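Local coordinates for Uly1 (Catenovulum maritimum, PDB 7DRQ), which is an ulvan lyase of polysaccharide lyase family 24 that cleaves the algal polysaccharide ulvan and carries bound calcium ions, at residues H123-E133 / H195-F206. Sequence-based numbering, arbitrary orientation.
Sequences HLLYDMHAYRE and HGQFSRLTYPTF
Apolar packing comes first, where Leu125 meets Pro204 and Phe206. Leu125 CB slides past Pro204 CB at 3.6 Å, and Leu125 CD1 reaches Phe206 CZ at 3.5 Å; His123 adds its CB to the same ring atom, its imidazole turning away to Tyr150. Strands 122-126 and 201-208 belong to different antiparallel sheets, and their parts 123-126 and 201-206 run nearly antiparallel, forming an apolar seam between two sheets, probably adjacent blades, consistent with the beta-propeller clan.

Beyond it the chains close up and backbone bonds take over. Ala130 N donates to Leu201 O (2.8 Å), and Arg200 N to Tyr131 O (2.9 Å). Three waters fill in: one links Met128 O to Tyr203 N, another joins Tyr131 N and Leu201 O, and the third gathers Tyr131 O, Phe198 O and Leu201 N.

At the far end Glu133 N points into the ring plane of His195 and gives NE2 a nearly straight bond (2.9 Å, 167°). With CG anti to the backbone N (chi1 -173°), the imidazole stands out from its short helix, sandwiched between Glu133 OE2 over its centre and Ser199 CB on the opposite face. Were His195 replaced by an alanine, Glu133 N would probably lose its acceptor and a gap would open between Glu133 and Ser199. Nearby, Arg132 CD lies over one face of the Arg200 guanidinium, 3.4 Å from NH2.

Accepting from Glu133 N implies that His195 NE2 carries no proton, so the ring is probably the neutral tautomer with its proton on ND1, and no ion pair with the stacked carboxylate need be invoked.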
ATOM      1  N   HIS A 123       1.080  15.307   3.095  1.00  8.90           N
ATOM      2  CA  HIS A 123       0.543  14.445   4.144  1.00 10.36           C
ATOM      3  C   HIS A 123       1.378  13.184   4.268  1.00 11.75           C
ATOM      4  O   HIS A 123       1.709  12.555   3.257  1.00 10.57           O
ATOM      5  CB  HIS A 123      -0.912  14.116   3.843  1.00 13.58           C
ATOM      6  CG  HIS A 123      -1.733  15.341   3.628  1.00 12.00           C
ATOM      7  ND1 HIS A 123      -2.405  15.967   4.654  1.00 11.50           N
ATOM      8  CD2 HIS A 123      -1.913  16.115   2.530  1.00 13.23           C
ATOM      9  CE1 HIS A 123      -2.998  17.052   4.192  1.00 11.38           C
ATOM     10  NE2 HIS A 123      -2.723  17.163   2.905  1.00 12.83           N
ATOM     11  N   LEU A 124       1.714  12.826   5.509  1.00 11.09           N
ATOM     12  CA  LEU A 124       2.502  11.639   5.824  1.00 10.13           C
ATOM     13  C   LEU A 124       1.795  10.816   6.893  1.00 12.14           C
ATOM     14  O   LEU A 124       1.362  11.363   7.914  1.00 10.36           O
ATOM     15  CB  LEU A 124       3.896  12.017   6.328  1.00 10.91           C
ATOM     16  CG  LEU A 124       4.767  12.767   5.323  1.00 11.03           C
ATOM     17  CD1 LEU A 124       5.912  13.436   6.048  1.00 13.31           C
ATOM     18  CD2 LEU A 124       5.288  11.779   4.274  1.00 11.36           C
ATOM     19  N   LEU A 125       1.727   9.508   6.676  1.00  9.07           N
ATOM     20  CA  LEU A 125       1.209   8.565   7.659  1.00 11.35           C
ATOM     21  C   LEU A 125       2.228   7.458   7.831  1.00 10.25           C
ATOM     22  O   LEU A 125       2.675   6.877   6.838  1.00 10.81           O
ATOM     23  CB  LEU A 125      -0.127   7.991   7.196  1.00  9.26           C
ATOM     24  CG  LEU A 125      -1.283   8.984   7.274  1.00 11.48           C
ATOM     25  CD1 LEU A 125      -2.456   8.476   6.470  1.00 11.93           C
ATOM     26  CD2 LEU A 125      -1.706   9.249   8.724  1.00  9.27           C
ATOM     27  N   TYR A 126       2.612   7.151   9.071  1.00 10.32           N
ATOM     28  CA  TYR A 126       3.733   6.226   9.165  1.00 10.93           C
ATOM     29  C   TYR A 126       3.733   5.409  10.448  1.00 11.62           C
ATOM     30  O   TYR A 126       3.192   5.811  11.480  1.00 11.71           O
ATOM     31  CB  TYR A 126       5.062   6.963   9.040  1.00 11.53           C
ATOM     32  CG  TYR A 126       5.217   8.260   9.818  1.00 11.22           C
ATOM     33  CD1 TYR A 126       5.687   8.258  11.136  1.00 10.38           C
ATOM     34  CD2 TYR A 126       4.985   9.492   9.204  1.00 12.01           C
ATOM     35  CE1 TYR A 126       5.888   9.454  11.827  1.00 12.26           C
ATOM     36  CE2 TYR A 126       5.184  10.694   9.885  1.00 12.05           C
ATOM     37  CZ  TYR A 126       5.635  10.672  11.194  1.00 13.70           C
ATOM     38  OH  TYR A 126       5.833  11.869  11.866  1.00 12.13           O
ATOM     39  N   ASP A 127       4.397   4.254  10.350  1.00 11.42           N
ATOM     40  CA  ASP A 127       4.834   3.458  11.494  1.00 13.23           C
ATOM     41  C   ASP A 127       3.652   2.951  12.310  1.00 11.64           C
ATOM     42  O   ASP A 127       3.624   3.072  13.537  1.00 14.55           O
ATOM     43  CB  ASP A 127       5.816   4.231  12.376  1.00 14.38           C
ATOM     44  CG  ASP A 127       6.786   3.305  13.092  1.00 10.86           C
ATOM     45  OD1 ASP A 127       6.931   2.143  12.652  1.00 12.34           O
ATOM     46  OD2 ASP A 127       7.406   3.727  14.088  1.00 14.23           O
HETATM   47  N   MSE A 128       2.668   2.387  11.612  1.00 11.58           N
HETATM   48  CA  MSE A 128       1.426   1.900  12.217  1.00 12.54           C
HETATM   49  C   MSE A 128       1.124   0.452  11.868  1.00 14.70           C
HETATM   50  O   MSE A 128       1.169   0.061  10.701  1.00 15.38           O
HETATM   51  CB  MSE A 128       0.263   2.772  11.759  1.00 12.38           C
HETATM   52  CG  MSE A 128       0.384   4.213  12.168  1.00 10.97           C
HETATM   53 SE   MSE A 128      -1.267   5.112  11.782  0.78 13.98          SE
HETATM   54  CE  MSE A 128      -0.733   5.987  10.106  1.00 13.01           C
ATOM     55  N   HIS A 129       0.816  -0.353  12.883  1.00 12.86           N
ATOM     56  CA  HIS A 129       0.270  -1.689  12.640  1.00 11.61           C
ATOM     57  C   HIS A 129      -0.810  -1.958  13.692  1.00 11.75           C
ATOM     58  O   HIS A 129      -0.600  -2.713  14.647  1.00 15.33           O
ATOM     59  CB  HIS A 129       1.351  -2.770  12.647  1.00 13.26           C
ATOM     60  CG  HIS A 129       0.854  -4.110  12.200  1.00 16.60           C
ATOM     61  ND1 HIS A 129       1.676  -5.214  12.097  1.00 16.81           N
ATOM     62  CD2 HIS A 129      -0.377  -4.521  11.813  1.00 13.41           C
ATOM     63  CE1 HIS A 129       0.966  -6.251  11.688  1.00 17.23           C
ATOM     64  NE2 HIS A 129      -0.281  -5.859  11.506  1.00 15.72           N
ATOM     65  N   ALA A 130      -1.974  -1.336  13.491  1.00 13.47           N
ATOM     66  CA  ALA A 130      -3.152  -1.564  14.332  1.00 12.84           C
ATOM     67  C   ALA A 130      -2.878  -1.259  15.805  1.00 15.19           C
ATOM     68  O   ALA A 130      -3.340  -1.970  16.703  1.00 15.82           O
ATOM     69  CB  ALA A 130      -3.669  -2.993  14.159  1.00 12.72           C
ATOM     70  N   TYR A 131      -2.143  -0.185  16.069  1.00 15.70           N
ATOM     71  CA  TYR A 131      -1.861   0.139  17.459  1.00 14.20           C
ATOM     72  C   TYR A 131      -3.053   0.856  18.087  1.00 13.48           C
ATOM     73  O   TYR A 131      -3.907   1.417  17.398  1.00 13.34           O
ATOM     74  CB  TYR A 131      -0.590   0.982  17.575  1.00 13.59           C
ATOM     75  CG  TYR A 131       0.612   0.288  16.967  1.00 12.61           C
ATOM     76  CD1 TYR A 131       0.821  -1.069  17.159  1.00 14.10           C
ATOM     77  CD2 TYR A 131       1.514   0.985  16.176  1.00 12.50           C
ATOM     78  CE1 TYR A 131       1.920  -1.724  16.597  1.00 13.77           C
ATOM     79  CE2 TYR A 131       2.609   0.345  15.600  1.00 13.06           C
ATOM     80  CZ  TYR A 131       2.803  -1.004  15.810  1.00 14.27           C
ATOM     81  OH  TYR A 131       3.883  -1.638  15.247  1.00 13.89           O
ATOM     82  N   ARG A 132      -3.107   0.807  19.418  1.00 14.10           N
ATOM     83  CA  ARG A 132      -4.193   1.388  20.198  1.00 14.71           C
ATOM     84  C   ARG A 132      -3.599   1.973  21.469  1.00 11.74           C
ATOM     85  O   ARG A 132      -2.427   1.763  21.778  1.00 13.81           O
ATOM     86  CB  ARG A 132      -5.275   0.344  20.534  1.00 17.43           C
ATOM     87  CG  ARG A 132      -4.703  -1.020  20.846  1.00 18.50           C
ATOM     88  CD  ARG A 132      -5.774  -2.113  20.891  1.00 25.38           C
ATOM     89  NE  ARG A 132      -5.186  -3.436  20.645  1.00 32.65           N
ATOM     90  CZ  ARG A 132      -4.559  -4.165  21.567  1.00 36.70           C
ATOM     91  NH1 ARG A 132      -4.430  -3.714  22.811  1.00 31.68           N
ATOM     92  NH2 ARG A 132      -4.058  -5.351  21.249  1.00 34.80           N
ATOM     93  N   GLU A 133      -4.424   2.702  22.229  1.00 13.12           N
ATOM     94  CA  GLU A 133      -3.882   3.410  23.388  1.00 15.36           C
ATOM     95  C   GLU A 133      -3.291   2.453  24.416  1.00 16.29           C
ATOM     96  O   GLU A 133      -2.365   2.826  25.144  1.00 20.89           O
ATOM     97  CB  GLU A 133      -4.954   4.291  24.027  1.00 15.36           C
ATOM     98  CG  GLU A 133      -6.090   3.535  24.681  1.00 15.24           C
ATOM     99  CD  GLU A 133      -7.186   4.474  25.114  1.00 21.03           C
ATOM    100  OE1 GLU A 133      -6.864   5.651  25.371  1.00 19.59           O
ATOM    101  OE2 GLU A 133      -8.356   4.052  25.175  1.00 21.14           O
ATOM    102  N   HIS A 195     -10.324   7.901  19.733  1.00 14.11           N
ATOM    103  CA  HIS A 195      -9.681   6.590  19.783  1.00 17.71           C
ATOM    104  C   HIS A 195     -10.470   5.547  19.002  1.00 15.09           C
ATOM    105  O   HIS A 195      -9.882   4.713  18.309  1.00 15.05           O
ATOM    106  CB  HIS A 195      -9.492   6.135  21.229  1.00 15.47           C
ATOM    107  CG  HIS A 195      -8.696   4.872  21.358  1.00 15.93           C
ATOM    108  ND1 HIS A 195      -9.284   3.627  21.445  1.00 16.98           N
ATOM    109  CD2 HIS A 195      -7.361   4.663  21.412  1.00 15.85           C
ATOM    110  CE1 HIS A 195      -8.343   2.705  21.542  1.00 15.71           C
ATOM    111  NE2 HIS A 195      -7.167   3.309  21.530  1.00 16.23           N
ATOM    112  N   GLY A 196     -11.804   5.584  19.088  1.00 15.40           N
ATOM    113  CA  GLY A 196     -12.603   4.658  18.296  1.00 15.95           C
ATOM    114  C   GLY A 196     -12.289   4.752  16.814  1.00 17.94           C
ATOM    115  O   GLY A 196     -12.186   3.734  16.120  1.00 16.84           O
ATOM    116  N   GLN A 197     -12.098   5.978  16.316  1.00 14.58           N
ATOM    117  CA  GLN A 197     -11.889   6.196  14.885  1.00 13.96           C
ATOM    118  C   GLN A 197     -10.455   5.913  14.455  1.00 13.80           C
ATOM    119  O   GLN A 197     -10.233   5.439  13.333  1.00 11.98           O
ATOM    120  CB  GLN A 197     -12.261   7.639  14.504  1.00 15.33           C
ATOM    121  CG  GLN A 197     -12.115   7.943  13.013  1.00 14.38           C
ATOM    122  CD  GLN A 197     -12.493   9.365  12.614  1.00 15.28           C
ATOM    123  OE1 GLN A 197     -12.357   9.738  11.442  1.00 11.92           O
ATOM    124  NE2 GLN A 197     -12.963  10.166  13.574  1.00 12.32           N
ATOM    125  N   PHE A 198      -9.469   6.184  15.307  1.00 13.93           N
ATOM    126  CA  PHE A 198      -8.085   6.172  14.848  1.00 12.06           C
ATOM    127  C   PHE A 198      -7.235   5.053  15.431  1.00 13.32           C
ATOM    128  O   PHE A 198      -6.035   5.000  15.147  1.00 13.26           O
ATOM    129  CB  PHE A 198      -7.451   7.535  15.127  1.00 14.21           C
ATOM    130  CG  PHE A 198      -8.033   8.619  14.288  1.00 15.04           C
ATOM    131  CD1 PHE A 198      -7.758   8.671  12.929  1.00 14.46           C
ATOM    132  CD2 PHE A 198      -8.909   9.548  14.834  1.00 13.07           C
ATOM    133  CE1 PHE A 198      -8.320   9.648  12.139  1.00 12.88           C
ATOM    134  CE2 PHE A 198      -9.474  10.525  14.051  1.00 13.07           C
ATOM    135  CZ  PHE A 198      -9.189  10.583  12.709  1.00 14.00           C
ATOM    136  N   SER A 199      -7.814   4.149  16.211  1.00 14.79           N
ATOM    137  CA  SER A 199      -7.073   3.011  16.725  1.00 13.62           C
ATOM    138  C   SER A 199      -7.255   1.797  15.815  1.00 11.49           C
ATOM    139  O   SER A 199      -8.187   1.724  15.007  1.00 13.73           O
ATOM    140  CB  SER A 199      -7.520   2.666  18.145  1.00 16.10           C
ATOM    141  OG  SER A 199      -8.880   2.308  18.136  1.00 15.78           O
ATOM    142  N   ARG A 200      -6.329   0.845  15.956  1.00 14.02           N
ATOM    143  CA  ARG A 200      -6.342  -0.418  15.219  1.00 13.22           C
ATOM    144  C   ARG A 200      -6.282  -0.209  13.705  1.00 13.92           C
ATOM    145  O   ARG A 200      -6.897  -0.956  12.941  1.00 12.25           O
ATOM    146  CB  ARG A 200      -7.558  -1.271  15.598  1.00 15.62           C
ATOM    147  CG  ARG A 200      -7.559  -1.696  17.056  1.00 18.20           C
ATOM    148  CD  ARG A 200      -8.649  -2.738  17.314  1.00 26.63           C
ATOM    149  NE  ARG A 200      -8.361  -3.555  18.492  1.00 37.79           N
ATOM    150  CZ  ARG A 200      -8.821  -3.286  19.710  1.00 35.79           C
ATOM    151  NH1 ARG A 200      -9.580  -2.220  19.901  1.00 33.54           N
ATOM    152  NH2 ARG A 200      -8.520  -4.074  20.737  1.00 33.50           N
ATOM    153  N   LEU A 201      -5.513   0.785  13.260  1.00  9.72           N
ATOM    154  CA  LEU A 201      -5.399   1.090  11.836  1.00 12.23           C
ATOM    155  C   LEU A 201      -4.059   0.613  11.274  1.00 11.20           C
ATOM    156  O   LEU A 201      -3.018   0.724  11.933  1.00 13.92           O
ATOM    157  CB  LEU A 201      -5.571   2.590  11.590  1.00 10.23           C
ATOM    158  CG  LEU A 201      -6.930   3.213  11.935  1.00 11.62           C
ATOM    159  CD1 LEU A 201      -6.908   4.710  11.678  1.00 10.76           C
ATOM    160  CD2 LEU A 201      -8.040   2.557  11.127  1.00 12.38           C
ATOM    161  N   THR A 202      -4.091   0.110  10.033  1.00  9.81           N
ATOM    162  CA  THR A 202      -2.909  -0.372   9.321  1.00 12.60           C
ATOM    163  C   THR A 202      -3.068  -0.061   7.832  1.00 12.27           C
ATOM    164  O   THR A 202      -4.185   0.107   7.330  1.00 11.65           O
ATOM    165  CB  THR A 202      -2.710  -1.888   9.525  1.00 14.03           C
ATOM    166  OG1 THR A 202      -2.912  -2.228  10.908  1.00 13.14           O
ATOM    167  CG2 THR A 202      -1.293  -2.343   9.087  1.00 13.81           C
ATOM    168  N   TYR A 203      -1.927   0.046   7.133  1.00 11.14           N
ATOM    169  CA  TYR A 203      -1.820   0.173   5.675  1.00 13.30           C
ATOM    170  C   TYR A 203      -2.341   1.495   5.128  1.00 12.58           C
ATOM    171  O   TYR A 203      -3.341   1.499   4.395  1.00 13.92           O
ATOM    172  CB  TYR A 203      -2.574  -0.945   4.960  1.00 14.49           C
ATOM    173  CG  TYR A 203      -2.125  -2.339   5.272  1.00 17.83           C
ATOM    174  CD1 TYR A 203      -0.832  -2.765   4.999  1.00 20.90           C
ATOM    175  CD2 TYR A 203      -3.011  -3.240   5.834  1.00 18.69           C
ATOM    176  CE1 TYR A 203      -0.441  -4.065   5.285  1.00 22.76           C
ATOM    177  CE2 TYR A 203      -2.635  -4.527   6.121  1.00 26.37           C
ATOM    178  CZ  TYR A 203      -1.359  -4.937   5.847  1.00 24.01           C
ATOM    179  OH  TYR A 203      -1.018  -6.235   6.148  1.00 27.18           O
ATOM    180  N   PRO A 204      -1.692   2.623   5.421  1.00 12.60           N
ATOM    181  CA  PRO A 204      -2.131   3.905   4.833  1.00 10.21           C
ATOM    182  C   PRO A 204      -1.849   3.930   3.335  1.00 13.38           C
ATOM    183  O   PRO A 204      -0.722   3.685   2.900  1.00 11.34           O
ATOM    184  CB  PRO A 204      -1.296   4.945   5.587  1.00 12.82           C
ATOM    185  CG  PRO A 204      -0.021   4.189   5.944  1.00 11.12           C
ATOM    186  CD  PRO A 204      -0.463   2.767   6.227  1.00  8.72           C
ATOM    187  N   THR A 205      -2.892   4.201   2.544  1.00 10.17           N
ATOM    188  CA  THR A 205      -2.779   4.299   1.093  1.00 13.16           C
ATOM    189  C   THR A 205      -3.656   5.445   0.616  1.00 10.78           C
ATOM    190  O   THR A 205      -4.881   5.372   0.744  1.00 11.48           O
ATOM    191  CB  THR A 205      -3.189   2.992   0.406  1.00 12.46           C
ATOM    192  OG1 THR A 205      -2.357   1.929   0.879  1.00 13.74           O
ATOM    193  CG2 THR A 205      -3.011   3.112  -1.116  1.00 11.78           C
ATOM    194  N   PHE A 206      -3.032   6.487   0.072  1.00 11.94           N
ATOM    195  CA  PHE A 206      -3.741   7.626  -0.485  1.00 11.38           C
ATOM    196  C   PHE A 206      -4.076   7.392  -1.954  1.00 12.60           C
ATOM    197  O   PHE A 206      -3.394   6.649  -2.664  1.00 15.02           O
ATOM    198  CB  PHE A 206      -2.899   8.903  -0.389  1.00  8.51           C
ATOM    199  CG  PHE A 206      -2.527   9.319   1.015  1.00 10.03           C
ATOM    200  CD1 PHE A 206      -3.387  10.112   1.774  1.00  8.78           C
ATOM    201  CD2 PHE A 206      -1.270   9.011   1.528  1.00 11.69           C
ATOM    202  CE1 PHE A 206      -3.018  10.540   3.041  1.00 10.51           C
ATOM    203  CE2 PHE A 206      -0.894   9.437   2.786  1.00 12.65           C
ATOM    204  CZ  PHE A 206      -1.774  10.204   3.552  1.00 11.73           C
TER
HETATM  205  O   HOH W   1       0.766   0.297   8.182  1.00 12.76           O
HETATM  206  O   HOH W   2      -1.499   1.942  14.242  1.00 13.51           O
HETATM  207  O   HOH W   3      -4.208   2.929  14.821  1.00 15.83           O